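Local structure of ribosome-inactivating protein 3 (Zea mays, 2PQG) at residues Phe2-Pro7 / Leu52-Lys57; Pro7-Asn12 / Glu127-Val132; Gly35-Val40 / Glu251-Val256; Glu119-Gly124 / Lys176-Val181; Met123-Met128 / Gly200-His205. The protein belongs to the plant ribosome-inactivating protein family, with a compact alpha/beta fold in which a mixed beta-sheet packs against a body of helices. One frame throughout, in Å; residues are numbered along the deposited sequence.

Overall arrangement
Four of the five contacts form one connected group, while interaction 3 stands apart. Interactions 1 and 2 share Pro7, where strand 2-7 runs into the loop that meets helix 125-135. That helix serves interactions 2 and 5, whose centres lie 9 Å apart. Interactions 4 and 5 share Met123 and Gly124, with centres 10 Å apart: the chain before helix 125-135 is held on helix 171-189, and the first turn of helix 125-135 on loop 200-205. Phe6 of interaction 1 joins the group by touching Arg125, Met128 and Phe201. Interaction 3, which joins loop 35-40 to segment 251-256 near the C-terminus, comes no closer than about 12 Å to interaction 1, measured between nearest atoms.

Interaction 1 (Phe2-Pro7 / Leu52-Lys57); sequences FTEIFP and LYTELK
Leu52 reaches across to Phe2 and Glu4 of the adjoining strand. Its CB lies 3.8 Å from Phe2 CZ. Beyond it, CG stands anti to the backbone N (chi1 158°), which sends CD1 over to strand 2-7, where it ends 3.5 Å from Phe2 CE2 and 3.4 Å from Glu4 CG. At the root of the side chain, Leu52 CA lies over one face of the Phe2 ring, 4.2 Å from its centroid, a CH-pi contact. On the other face of the sheet, Ile5 CG2 touches Lys57 CD at 3.4 Å.

The strands themselves run parallel, their axes 22° apart. The evidence for pairing is a ladder of five backbone hydrogen bonds: Phe2 O, Glu4 O and Phe6 O accept from Tyr53, Glu55 and Lys57 N, while Glu4 N and Phe6 N donate to Tyr53 O and Glu55 O. The ladder joins strand 2-7, one of the two outermost strands of the sheet, to strand 51-57.

Helix 15-27 covers the Leu52 and Glu4 side through Val22. Because Glu4 is buried, with its OE2 close to Asp25 OD1, one of these two acids probably has a raised pKa.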
# COMPACT_ATOMS: atom_id res chain seq x y z
N PHE A 2 -7.80 -7.82 13.30
CA PHE A 2 -6.95 -9.01 13.39
C PHE A 2 -5.55 -8.63 12.95
O PHE A 2 -5.34 -7.91 11.96
CB PHE A 2 -7.51 -10.19 12.57
CG PHE A 2 -7.52 -9.95 11.12
CD1 PHE A 2 -8.57 -9.26 10.52
CD2 PHE A 2 -6.49 -10.44 10.33
CE1 PHE A 2 -8.59 -9.06 9.15
CE2 PHE A 2 -6.50 -10.24 8.96
CZ PHE A 2 -7.55 -9.55 8.36
N THR A 3 -4.56 -9.13 13.68
CA THR A 3 -3.18 -8.70 13.51
C THR A 3 -2.37 -9.66 12.63
O THR A 3 -2.62 -10.87 12.62
CB THR A 3 -2.47 -8.54 14.86
OG1 THR A 3 -3.08 -7.47 15.60
CG2 THR A 3 -0.99 -8.23 14.66
N GLU A 4 -1.40 -9.12 11.90
CA GLU A 4 -0.36 -9.91 11.27
C GLU A 4 0.96 -9.27 11.72
O GLU A 4 1.02 -8.07 12.05
CB GLU A 4 -0.42 -9.87 9.74
CG GLU A 4 -1.78 -10.18 9.16
CD GLU A 4 -2.25 -11.58 9.46
OE1 GLU A 4 -1.42 -12.51 9.47
OE2 GLU A 4 -3.47 -11.77 9.66
N ILE A 5 2.02 -10.08 11.77
CA ILE A 5 3.34 -9.60 12.18
C ILE A 5 4.42 -10.04 11.20
O ILE A 5 4.51 -11.22 10.87
CB ILE A 5 3.72 -10.12 13.58
CG1 ILE A 5 2.74 -9.58 14.63
CG2 ILE A 5 5.14 -9.69 13.93
CD1 ILE A 5 2.94 -10.16 16.01
N PHE A 6 5.21 -9.08 10.73
CA PHE A 6 6.29 -9.40 9.81
C PHE A 6 7.64 -8.88 10.35
O PHE A 6 7.83 -7.68 10.54
CB PHE A 6 6.05 -8.78 8.42
CG PHE A 6 7.06 -9.21 7.40
CD1 PHE A 6 7.65 -8.28 6.57
CD2 PHE A 6 7.45 -10.54 7.32
CE1 PHE A 6 8.64 -8.67 5.66
CE2 PHE A 6 8.43 -10.94 6.42
CZ PHE A 6 9.03 -10.01 5.59
N PRO A 7 8.59 -9.80 10.63
CA PRO A 7 9.92 -9.48 11.15
C PRO A 7 10.78 -9.04 9.97
O PRO A 7 11.60 -9.80 9.46
CB PRO A 7 10.38 -10.79 11.77
CG PRO A 7 9.69 -11.82 10.89
CD PRO A 7 8.35 -11.26 10.58
N LEU A 52 -7.51 -4.90 9.04
CA LEU A 52 -6.34 -5.76 9.04
C LEU A 52 -5.20 -4.89 9.61
O LEU A 52 -4.93 -3.78 9.13
CB LEU A 52 -5.93 -6.23 7.63
CG LEU A 52 -4.46 -6.66 7.48
CD1 LEU A 52 -4.12 -7.77 8.46
CD2 LEU A 52 -4.23 -7.11 6.05
N TYR A 53 -4.57 -5.38 10.67
CA TYR A 53 -3.45 -4.68 11.32
C TYR A 53 -2.17 -5.45 11.08
O TYR A 53 -2.03 -6.59 11.53
CB TYR A 53 -3.65 -4.59 12.82
CG TYR A 53 -4.49 -3.42 13.26
CD1 TYR A 53 -5.73 -3.17 12.68
CD2 TYR A 53 -4.05 -2.57 14.27
CE1 TYR A 53 -6.52 -2.10 13.10
CE2 TYR A 53 -4.83 -1.49 14.70
CZ TYR A 53 -6.06 -1.27 14.11
OH TYR A 53 -6.84 -0.21 14.52
N THR A 54 -1.22 -4.84 10.37
CA THR A 54 0.04 -5.51 10.14
C THR A 54 1.13 -4.77 10.87
O THR A 54 1.34 -3.57 10.67
CB THR A 54 0.36 -5.61 8.62
OG1 THR A 54 0.44 -4.31 8.03
CG2 THR A 54 -0.73 -6.40 7.92
N GLU A 55 1.80 -5.49 11.76
CA GLU A 55 2.89 -4.91 12.53
C GLU A 55 4.22 -5.26 11.89
O GLU A 55 4.61 -6.42 11.84
CB GLU A 55 2.89 -5.44 13.97
CG GLU A 55 3.75 -4.60 14.90
CD GLU A 55 4.15 -5.33 16.17
OE1 GLU A 55 3.27 -5.97 16.78
OE2 GLU A 55 5.34 -5.26 16.56
N LEU A 56 4.91 -4.24 11.38
CA LEU A 56 6.21 -4.44 10.76
C LEU A 56 7.30 -4.10 11.77
O LEU A 56 7.41 -2.97 12.25
CB LEU A 56 6.36 -3.55 9.52
CG LEU A 56 5.21 -3.63 8.52
CD1 LEU A 56 5.47 -2.65 7.37
CD2 LEU A 56 5.07 -5.04 8.00
N LYS A 57 8.12 -5.09 12.09
CA LYS A 57 9.19 -4.90 13.07
C LYS A 57 10.57 -5.08 12.49
O LYS A 57 10.78 -5.88 11.56
CB LYS A 57 9.05 -5.92 14.20
CG LYS A 57 7.62 -6.31 14.56
CD LYS A 57 7.53 -7.68 15.22
CE LYS A 57 7.45 -7.57 16.72
NZ LYS A 57 8.55 -8.31 17.39

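Interaction 2 (Pro7-Asn12 / Glu127-Val132); sequences PVEDAN and EMTRAV
Thr129 OG1 is enclosed from the loop side by two carbon atoms, Val8 CG1 at 3.2 Å and Glu9 CG at 3.6 Å, while its hydrogen bond goes to Arg125 O, one turn back in the same helix. The hydroxyl is therefore satisfied within helix 125-135, and what it offers to loop 7-12 is a surface for van der Waals contact.

Val8 makes most of the loop's share. Its chi1 of -169° carries CG1 away from the backbone N and onto the helix, where it also lies 3.9 Å from Met128 CG. The second methyl, Val8 CG2, makes a looser approach to Val132 CG2 at 4.4 Å, one turn further along. Glu9 crosses Thr129 at about a right angle, its CG 3.7 Å from Thr129 CG2. Its carboxylate is engaged elsewhere, OE2 accepting from the backbone N of Arg59.

The loop is shaped by a type I turn from Pro7 to Asp10, closed by Asp10 N to Pro7 O at 2.8 Å. An Asx turn follows, in which Asp10 OD1 takes Asn12 N at 3.0 Å. Leu56 of strand 51-57 touches both Val8 and Val132.

Since the polar ends of Thr129 and Glu9 are bonded elsewhere, the side chains of 7-12 and 127-132 probably adhere through dispersion and burial of the valine methyls; a polar link of loop to helix runs from Val8 O to Arg125 NH2.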
# COMPACT_ATOMS: atom_id res chain seq x y z
N PRO A 7 8.59 -9.80 10.63
CA PRO A 7 9.92 -9.48 11.15
C PRO A 7 10.78 -9.04 9.97
O PRO A 7 11.60 -9.80 9.46
CB PRO A 7 10.38 -10.79 11.77
CG PRO A 7 9.69 -11.82 10.89
CD PRO A 7 8.35 -11.26 10.58
N VAL A 8 10.59 -7.79 9.55
CA VAL A 8 11.28 -7.27 8.38
C VAL A 8 12.67 -7.89 8.23
O VAL A 8 12.95 -8.60 7.27
CB VAL A 8 11.42 -5.74 8.43
CG1 VAL A 8 11.90 -5.20 7.10
CG2 VAL A 8 10.08 -5.11 8.82
N GLU A 9 13.54 -7.60 9.20
CA GLU A 9 14.95 -7.86 9.06
C GLU A 9 15.34 -9.32 9.04
O GLU A 9 16.46 -9.67 8.68
CB GLU A 9 15.73 -7.12 10.16
CG GLU A 9 15.80 -5.62 9.98
CD GLU A 9 16.91 -4.99 10.81
OE1 GLU A 9 18.08 -5.10 10.41
OE2 GLU A 9 16.60 -4.40 11.87
N ASP A 10 14.40 -10.17 9.43
CA ASP A 10 14.64 -11.60 9.46
C ASP A 10 14.76 -12.17 8.06
O ASP A 10 13.76 -12.53 7.43
CB ASP A 10 13.50 -12.31 10.19
CG ASP A 10 13.74 -13.79 10.30
OD1 ASP A 10 14.81 -14.25 9.85
OD2 ASP A 10 12.87 -14.49 10.84
N ALA A 11 16.00 -12.26 7.58
CA ALA A 11 16.29 -12.78 6.25
C ALA A 11 15.74 -14.19 5.99
O ALA A 11 15.51 -14.55 4.84
CB ALA A 11 17.78 -12.76 6.02
N ASN A 12 15.53 -14.98 7.04
CA ASN A 12 15.00 -16.34 6.85
C ASN A 12 13.47 -16.39 6.64
O ASN A 12 12.94 -17.43 6.27
CB ASN A 12 15.36 -17.23 8.04
CG ASN A 12 16.86 -17.37 8.25
OD1 ASN A 12 17.58 -17.86 7.38
ND2 ASN A 12 17.33 -16.95 9.42
N GLU A 127 14.75 -1.75 1.95
CA GLU A 127 13.90 -0.59 1.73
C GLU A 127 12.77 -0.56 2.75
O GLU A 127 12.36 0.51 3.19
CB GLU A 127 13.29 -0.64 0.32
CG GLU A 127 14.28 -0.54 -0.83
CD GLU A 127 14.82 0.87 -1.03
OE1 GLU A 127 14.22 1.83 -0.49
OE2 GLU A 127 15.83 1.01 -1.76
N MET A 128 12.26 -1.73 3.12
CA MET A 128 11.18 -1.81 4.10
C MET A 128 11.72 -1.59 5.52
O MET A 128 11.03 -1.05 6.39
CB MET A 128 10.49 -3.17 4.02
CG MET A 128 9.25 -3.27 4.90
SD MET A 128 8.45 -4.89 4.84
CE MET A 128 7.55 -4.81 3.31
N THR A 129 12.96 -2.01 5.76
CA THR A 129 13.60 -1.84 7.07
C THR A 129 13.78 -0.34 7.38
O THR A 129 13.44 0.11 8.47
CB THR A 129 14.99 -2.54 7.12
OG1 THR A 129 14.81 -3.95 6.95
CG2 THR A 129 15.69 -2.28 8.46
N ARG A 130 14.29 0.41 6.41
CA ARG A 130 14.51 1.85 6.58
C ARG A 130 13.20 2.64 6.69
O ARG A 130 13.12 3.62 7.43
CB ARG A 130 15.34 2.39 5.42
CG ARG A 130 16.77 1.89 5.40
CD ARG A 130 17.66 2.77 4.54
NE ARG A 130 17.41 2.61 3.11
CZ ARG A 130 17.79 1.55 2.40
NH1 ARG A 130 18.44 0.55 2.99
NH2 ARG A 130 17.52 1.49 1.10
N ALA A 131 12.18 2.21 5.96
CA ALA A 131 10.88 2.86 6.00
C ALA A 131 10.25 2.75 7.38
O ALA A 131 9.74 3.73 7.92
CB ALA A 131 9.96 2.25 4.95
N VAL A 132 10.29 1.55 7.95
CA VAL A 132 9.72 1.33 9.28
C VAL A 132 10.53 2.10 10.33
O VAL A 132 9.96 2.81 11.16
CB VAL A 132 9.70 -0.17 9.65
CG1 VAL A 132 9.28 -0.36 11.11
CG2 VAL A 132 8.72 -0.91 8.74

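Interaction 3 (Gly35-Val40 / Glu251-Val256); sequences GIFQPV and EAARIV
Phe37 CA and Ala253 CA come within 6.8 Å of each other, the nearest pair of CA atoms, at a point where loop 35-40 passes from helix-like angles at Phe37 to an extended conformation at Gln38. From this corner Phe37 goes to Ala253, Gln38 past it to Val256.

Gln38 does the polar work. Its chain bends at chi2 (89°), which turns the amide towards Val256, and NE2 donates to Val256 O at 3.1 Å with an N-H...O angle of 149°. The acceptor lies close to the amide plane of Gln38, but the donor stands 40° out of the carbonyl plane of Val256, so the bond is not directed at a lone pair. The aliphatic part joins in, with Gln38 CG 3.2 Å from the same Val256 O. Val256 CG2 lies 3.2 Å from NE2, and Ala253 CA flanks that nitrogen at 3.5 Å. Phe37 adds a small apolar touch, the edge of its ring meeting Ala253 through CD1 and CB at 3.8 Å.

Segment 251-256 is itself braced, as Ala252 O accepts from both Ile255 N and Val256 N. Helix 220-232 backs both sides, with Phe228 and Ala231 against Ile36 and Ile223 against Val256. Backbone bonds from Pro39 to Val259 and from Ile255 to Thr192, in helix 191-199, tie the two segments to their surroundings.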
# COMPACT_ATOMS: atom_id res chain seq x y z
N GLY A 35 -17.73 -17.70 -11.29
CA GLY A 35 -17.20 -17.03 -12.46
C GLY A 35 -16.05 -16.09 -12.16
O GLY A 35 -15.46 -15.51 -13.07
N ILE A 36 -15.73 -15.93 -10.88
CA ILE A 36 -14.64 -15.06 -10.45
C ILE A 36 -13.60 -15.90 -9.70
O ILE A 36 -13.82 -16.30 -8.56
CB ILE A 36 -15.16 -13.92 -9.53
CG1 ILE A 36 -16.24 -13.12 -10.26
CG2 ILE A 36 -14.02 -13.00 -9.13
CD1 ILE A 36 -16.75 -11.90 -9.48
N PHE A 37 -12.47 -16.16 -10.35
CA PHE A 37 -11.40 -16.95 -9.75
C PHE A 37 -10.94 -16.39 -8.40
O PHE A 37 -10.85 -17.13 -7.43
CB PHE A 37 -10.20 -17.03 -10.69
CG PHE A 37 -10.45 -17.83 -11.95
CD1 PHE A 37 -9.75 -17.54 -13.12
CD2 PHE A 37 -11.36 -18.88 -11.96
CE1 PHE A 37 -9.96 -18.28 -14.29
CE2 PHE A 37 -11.58 -19.63 -13.12
CZ PHE A 37 -10.87 -19.33 -14.28
N GLN A 38 -10.67 -15.09 -8.34
CA GLN A 38 -10.21 -14.46 -7.11
C GLN A 38 -11.29 -14.26 -6.06
O GLN A 38 -12.46 -14.05 -6.39
CB GLN A 38 -9.60 -13.09 -7.39
CG GLN A 38 -8.51 -13.05 -8.43
CD GLN A 38 -9.05 -12.85 -9.83
OE1 GLN A 38 -10.25 -12.93 -10.06
NE2 GLN A 38 -8.15 -12.59 -10.77
N PRO A 39 -10.91 -14.32 -4.78
CA PRO A 39 -11.86 -14.11 -3.69
C PRO A 39 -12.33 -12.66 -3.76
O PRO A 39 -11.56 -11.78 -4.14
CB PRO A 39 -11.02 -14.38 -2.45
CG PRO A 39 -10.12 -15.45 -2.90
CD PRO A 39 -9.69 -14.97 -4.28
N VAL A 40 -13.58 -12.43 -3.38
CA VAL A 40 -14.16 -11.09 -3.40
C VAL A 40 -14.13 -10.51 -1.98
O VAL A 40 -14.70 -11.10 -1.05
CB VAL A 40 -15.62 -11.13 -3.89
CG1 VAL A 40 -16.14 -9.72 -4.10
CG2 VAL A 40 -15.70 -11.94 -5.16
N GLU A 251 -5.63 -14.09 -18.05
CA GLU A 251 -4.44 -13.28 -17.82
C GLU A 251 -4.68 -12.48 -16.54
O GLU A 251 -3.77 -12.25 -15.74
CB GLU A 251 -4.20 -12.31 -18.98
CG GLU A 251 -4.12 -12.98 -20.34
CD GLU A 251 -3.44 -12.10 -21.38
OE1 GLU A 251 -3.54 -10.86 -21.27
OE2 GLU A 251 -2.81 -12.66 -22.31
N ALA A 252 -5.93 -12.08 -16.34
CA ALA A 252 -6.31 -11.32 -15.16
C ALA A 252 -6.03 -12.14 -13.90
O ALA A 252 -5.70 -11.57 -12.86
CB ALA A 252 -7.79 -10.95 -15.23
N ALA A 253 -6.14 -13.46 -14.00
CA ALA A 253 -5.89 -14.33 -12.86
C ALA A 253 -4.40 -14.38 -12.51
O ALA A 253 -4.01 -14.79 -11.42
CB ALA A 253 -6.41 -15.73 -13.14
N ARG A 254 -3.56 -13.95 -13.44
CA ARG A 254 -2.11 -13.95 -13.22
C ARG A 254 -1.68 -12.59 -12.67
O ARG A 254 -0.49 -12.37 -12.39
CB ARG A 254 -1.39 -14.16 -14.54
CG ARG A 254 -1.16 -15.60 -14.93
CD ARG A 254 0.31 -15.87 -15.22
NE ARG A 254 1.14 -15.82 -14.01
CZ ARG A 254 2.43 -16.14 -13.97
NH1 ARG A 254 3.06 -16.52 -15.07
NH2 ARG A 254 3.10 -16.07 -12.82
N ILE A 255 -2.64 -11.70 -12.47
CA ILE A 255 -2.38 -10.33 -12.10
C ILE A 255 -2.96 -9.86 -10.78
O ILE A 255 -2.24 -9.31 -9.95
CB ILE A 255 -2.91 -9.44 -13.26
CG1 ILE A 255 -2.05 -9.64 -14.52
CG2 ILE A 255 -2.98 -7.99 -12.86
CD1 ILE A 255 -2.57 -8.87 -15.73
N VAL A 256 -4.26 -10.04 -10.63
CA VAL A 256 -4.94 -9.65 -9.40
C VAL A 256 -5.22 -10.90 -8.57
O VAL A 256 -5.61 -11.94 -9.10
CB VAL A 256 -6.27 -8.91 -9.65
CG1 VAL A 256 -5.99 -7.46 -10.01
CG2 VAL A 256 -7.03 -9.60 -10.77

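Interaction 4 (Glu119-Gly124 / Lys176-Val181); sequences ETVTMG and KLVKLV
Lys179 and Val121 meet at the base of the lysine chain, while the ammonium group continues to the next residue, Thr122. The lysine is extended as far as CE and turns at its last torsion (chi4 -54°), a bend that sets NZ 2.7 Å from Thr122 O. The approach lies in the carbonyl plane and on a lone pair, with a C=O...N angle of 134°, as expected for a well-directed hydrogen bond.

Val121 points at the helix. Its CG1 rests 3.5 Å from Val178 O and 3.9 Å from Lys179 CG, filling the angle between the helix backbone and the base of the lysine chain. The Val121 and Val178 side chains cross obliquely, Val121 CG2 coming 4.1 Å from Val178 CG1. Thus one valine branch follows the lysine and the other the preceding helix residue.

A water bridges the loop backbone near the polar end: it donates to Thr120 O at 2.9 Å, accepts from Thr122 N at 3.3 Å, and has a weak bond from Lys179 NZ. The ammonium also has a long, weak ion pair with Glu127 OE1.

The contact ties the chain leading into helix 125-135 to helix 171-189. Tyr109 and Leu112 of helix 109-112 pack on Val178, Glu127 of helix 125-135 receives Thr122, and Met123 rests on Val182 and Met183 further along helix 171-189.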
# COMPACT_ATOMS: atom_id res chain seq x y z
N GLU A 119 6.50 2.71 -11.02
CA GLU A 119 7.79 2.13 -11.36
C GLU A 119 8.97 2.86 -10.72
O GLU A 119 10.10 2.39 -10.79
CB GLU A 119 7.98 2.08 -12.88
CG GLU A 119 8.24 3.44 -13.54
CD GLU A 119 6.95 4.20 -13.88
OE1 GLU A 119 7.07 5.35 -14.37
OE2 GLU A 119 5.84 3.65 -13.68
N THR A 120 8.70 4.01 -10.10
CA THR A 120 9.76 4.79 -9.45
C THR A 120 9.93 4.47 -7.97
O THR A 120 10.85 4.99 -7.32
CB THR A 120 9.52 6.31 -9.57
OG1 THR A 120 8.20 6.62 -9.09
CG2 THR A 120 9.67 6.76 -11.01
N VAL A 121 9.05 3.62 -7.44
CA VAL A 121 9.10 3.23 -6.04
C VAL A 121 9.99 2.01 -5.83
O VAL A 121 9.59 0.87 -6.13
CB VAL A 121 7.68 2.94 -5.51
CG1 VAL A 121 7.73 2.59 -4.03
CG2 VAL A 121 6.79 4.15 -5.74
N THR A 122 11.20 2.24 -5.31
CA THR A 122 12.15 1.17 -5.06
C THR A 122 11.75 0.37 -3.82
O THR A 122 11.59 0.95 -2.74
CB THR A 122 13.57 1.71 -4.88
OG1 THR A 122 13.88 2.59 -5.97
CG2 THR A 122 14.58 0.56 -4.88
N MET A 123 11.60 -0.94 -3.99
CA MET A 123 11.21 -1.82 -2.90
C MET A 123 12.28 -2.84 -2.56
O MET A 123 13.31 -2.92 -3.24
CB MET A 123 9.87 -2.51 -3.24
CG MET A 123 8.76 -1.53 -3.60
SD MET A 123 7.33 -2.35 -4.32
CE MET A 123 7.83 -2.48 -6.04
N GLY A 124 12.03 -3.62 -1.52
CA GLY A 124 12.99 -4.61 -1.06
C GLY A 124 12.93 -4.66 0.46
O GLY A 124 12.24 -3.87 1.11
N LYS A 176 8.61 7.00 2.31
CA LYS A 176 8.61 5.75 3.08
C LYS A 176 7.21 5.12 3.06
O LYS A 176 7.07 3.89 3.00
CB LYS A 176 9.06 6.04 4.50
CG LYS A 176 10.49 6.57 4.58
CD LYS A 176 11.46 5.54 4.01
CE LYS A 176 12.92 5.97 4.07
NZ LYS A 176 13.28 6.83 2.92
N LEU A 177 6.18 5.95 3.11
CA LEU A 177 4.82 5.45 3.10
C LEU A 177 4.41 4.79 1.79
O LEU A 177 3.76 3.75 1.81
CB LEU A 177 3.83 6.58 3.44
CG LEU A 177 3.68 6.85 4.94
CD1 LEU A 177 2.71 7.98 5.19
CD2 LEU A 177 3.20 5.57 5.64
N VAL A 178 4.81 5.36 0.66
CA VAL A 178 4.45 4.78 -0.63
C VAL A 178 5.25 3.51 -0.96
O VAL A 178 4.95 2.82 -1.93
CB VAL A 178 4.60 5.80 -1.79
CG1 VAL A 178 6.06 5.99 -2.14
CG2 VAL A 178 3.76 5.36 -2.99
N LYS A 179 6.25 3.20 -0.15
CA LYS A 179 7.03 1.99 -0.38
C LYS A 179 6.27 0.84 0.28
O LYS A 179 6.25 -0.29 -0.23
CB LYS A 179 8.42 2.10 0.23
CG LYS A 179 9.33 3.09 -0.46
CD LYS A 179 10.68 3.15 0.23
CE LYS A 179 11.65 4.02 -0.55
NZ LYS A 179 11.74 3.58 -1.96
N LEU A 180 5.65 1.14 1.43
CA LEU A 180 4.89 0.14 2.17
C LEU A 180 3.52 -0.08 1.55
O LEU A 180 2.97 -1.19 1.59
CB LEU A 180 4.73 0.57 3.63
CG LEU A 180 6.03 0.80 4.41
CD1 LEU A 180 5.69 1.28 5.82
CD2 LEU A 180 6.86 -0.48 4.45
N VAL A 181 2.96 0.97 0.96
CA VAL A 181 1.67 0.89 0.31
C VAL A 181 1.76 -0.10 -0.85
O VAL A 181 0.88 -0.94 -1.01
CB VAL A 181 1.20 2.27 -0.22
CG1 VAL A 181 -0.09 2.11 -1.02
CG2 VAL A 181 0.96 3.22 0.95
O HOH W 1 12.53 5.21 -4.92

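Interaction 5 (Met123-Met128 / Gly200-His205); sequences MGRAEM and GFNSQH
Arg125 and Phe201 form a mixed polar and aromatic contact at the N-terminus of helix 125-135, where the loop between helices 191-199 and 211-217 folds over it. Gly124 is the N-cap residue, and the next backbone N, of Arg125, donates to Phe201 O at 2.8 Å, so the loop supplies an acceptor to the first turn.

The phenylalanine ring has one face over Arg125 N, which lies 3.6 Å above the ring plane near its centre, with Arg125 CB also 3.2 Å from Phe201 CE1. The arginine, bent at chi3 (-65°), then brings its guanidinium to the rim of the same ring: CZ is 3.4 Å from CE1, which stands over the centre of the guanidinium face. The two planes are 81° apart, so the ring presents its edge to the cation and this is no parallel stack. Asn202 lies alongside, its amide only 9° from the guanidinium plane. Its OD1 takes Arg125 NE at 2.8 Å, and a weaker bond from NH1 at 3.3 Å. Met128 CE closes in on the ring edge, 4.3 Å from Phe201 CE2.

NH2 also bonds Val8 O, and NH1, besides its weak bond to Asn202, bonds Tyr13 O. The named acceptors are neutral amide and carbonyl oxygens, so the buried positive charge is probably stabilised by their dipoles, while the ring edge packs on the guanidinium.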
# COMPACT_ATOMS: atom_id res chain seq x y z
N MET A 123 11.60 -0.94 -3.99
CA MET A 123 11.21 -1.82 -2.90
C MET A 123 12.28 -2.84 -2.56
O MET A 123 13.31 -2.92 -3.24
CB MET A 123 9.87 -2.51 -3.24
CG MET A 123 8.76 -1.53 -3.60
SD MET A 123 7.33 -2.35 -4.32
CE MET A 123 7.83 -2.48 -6.04
N GLY A 124 12.03 -3.62 -1.52
CA GLY A 124 12.99 -4.61 -1.06
C GLY A 124 12.93 -4.66 0.46
O GLY A 124 12.24 -3.87 1.11
N ARG A 125 13.63 -5.63 1.05
CA ARG A 125 13.63 -5.80 2.49
C ARG A 125 14.37 -4.63 3.13
O ARG A 125 13.88 -4.03 4.09
CB ARG A 125 14.30 -7.12 2.87
CG ARG A 125 14.28 -7.44 4.34
CD ARG A 125 15.20 -8.61 4.65
NE ARG A 125 14.75 -9.85 4.03
CZ ARG A 125 13.69 -10.55 4.43
NH1 ARG A 125 13.37 -11.67 3.80
NH2 ARG A 125 12.95 -10.13 5.45
N ALA A 126 15.54 -4.30 2.59
CA ALA A 126 16.31 -3.18 3.13
C ALA A 126 15.49 -1.90 3.05
O ALA A 126 15.52 -1.06 3.96
CB ALA A 126 17.62 -3.02 2.37
N GLU A 127 14.75 -1.75 1.95
CA GLU A 127 13.90 -0.59 1.73
C GLU A 127 12.77 -0.56 2.75
O GLU A 127 12.36 0.51 3.19
CB GLU A 127 13.29 -0.64 0.32
CG GLU A 127 14.28 -0.54 -0.83
CD GLU A 127 14.82 0.87 -1.03
OE1 GLU A 127 14.22 1.83 -0.49
OE2 GLU A 127 15.83 1.01 -1.76
N MET A 128 12.26 -1.73 3.12
CA MET A 128 11.18 -1.81 4.10
C MET A 128 11.72 -1.59 5.52
O MET A 128 11.03 -1.05 6.39
CB MET A 128 10.49 -3.17 4.02
CG MET A 128 9.25 -3.27 4.90
SD MET A 128 8.45 -4.89 4.84
CE MET A 128 7.55 -4.81 3.31
N GLY A 200 12.71 -10.02 -5.95
CA GLY A 200 13.86 -9.18 -5.68
C GLY A 200 13.93 -8.63 -4.27
O GLY A 200 14.69 -7.70 -4.00
N PHE A 201 13.16 -9.21 -3.37
CA PHE A 201 13.12 -8.74 -1.99
C PHE A 201 14.45 -8.65 -1.26
O PHE A 201 14.62 -7.80 -0.38
CB PHE A 201 12.16 -9.59 -1.18
CG PHE A 201 11.67 -8.93 0.08
CD1 PHE A 201 12.03 -9.41 1.33
CD2 PHE A 201 10.83 -7.82 -0.00
CE1 PHE A 201 11.56 -8.81 2.48
CE2 PHE A 201 10.36 -7.21 1.15
CZ PHE A 201 10.72 -7.71 2.40
N ASN A 202 15.40 -9.51 -1.59
CA ASN A 202 16.70 -9.49 -0.93
C ASN A 202 17.82 -9.05 -1.88
O ASN A 202 18.99 -9.21 -1.55
CB ASN A 202 17.05 -10.86 -0.37
CG ASN A 202 15.98 -11.41 0.54
OD1 ASN A 202 15.60 -10.78 1.53
ND2 ASN A 202 15.48 -12.60 0.22
N SER A 203 17.47 -8.53 -3.05
CA SER A 203 18.50 -8.11 -3.98
C SER A 203 19.18 -6.88 -3.40
O SER A 203 18.56 -6.07 -2.70
CB SER A 203 17.92 -7.81 -5.37
OG SER A 203 16.97 -6.77 -5.32
N GLN A 204 20.46 -6.75 -3.70
CA GLN A 204 21.25 -5.65 -3.17
C GLN A 204 20.87 -4.25 -3.64
O GLN A 204 21.18 -3.27 -2.97
CB GLN A 204 22.72 -5.90 -3.48
CG GLN A 204 23.63 -4.87 -2.87
CD GLN A 204 25.09 -5.19 -3.10
OE1 GLN A 204 25.52 -5.39 -4.23
NE2 GLN A 204 25.85 -5.26 -2.02
N HIS A 205 20.19 -4.12 -4.77
CA HIS A 205 19.85 -2.79 -5.24
C HIS A 205 18.38 -2.46 -5.32
O HIS A 205 17.99 -1.49 -5.96
CB HIS A 205 20.53 -2.53 -6.58
CG HIS A 205 22.02 -2.63 -6.53
ND1 HIS A 205 22.71 -3.75 -6.94
CD2 HIS A 205 22.95 -1.77 -6.04
CE1 HIS A 205 23.99 -3.58 -6.70
NE2 HIS A 205 24.17 -2.39 -6.16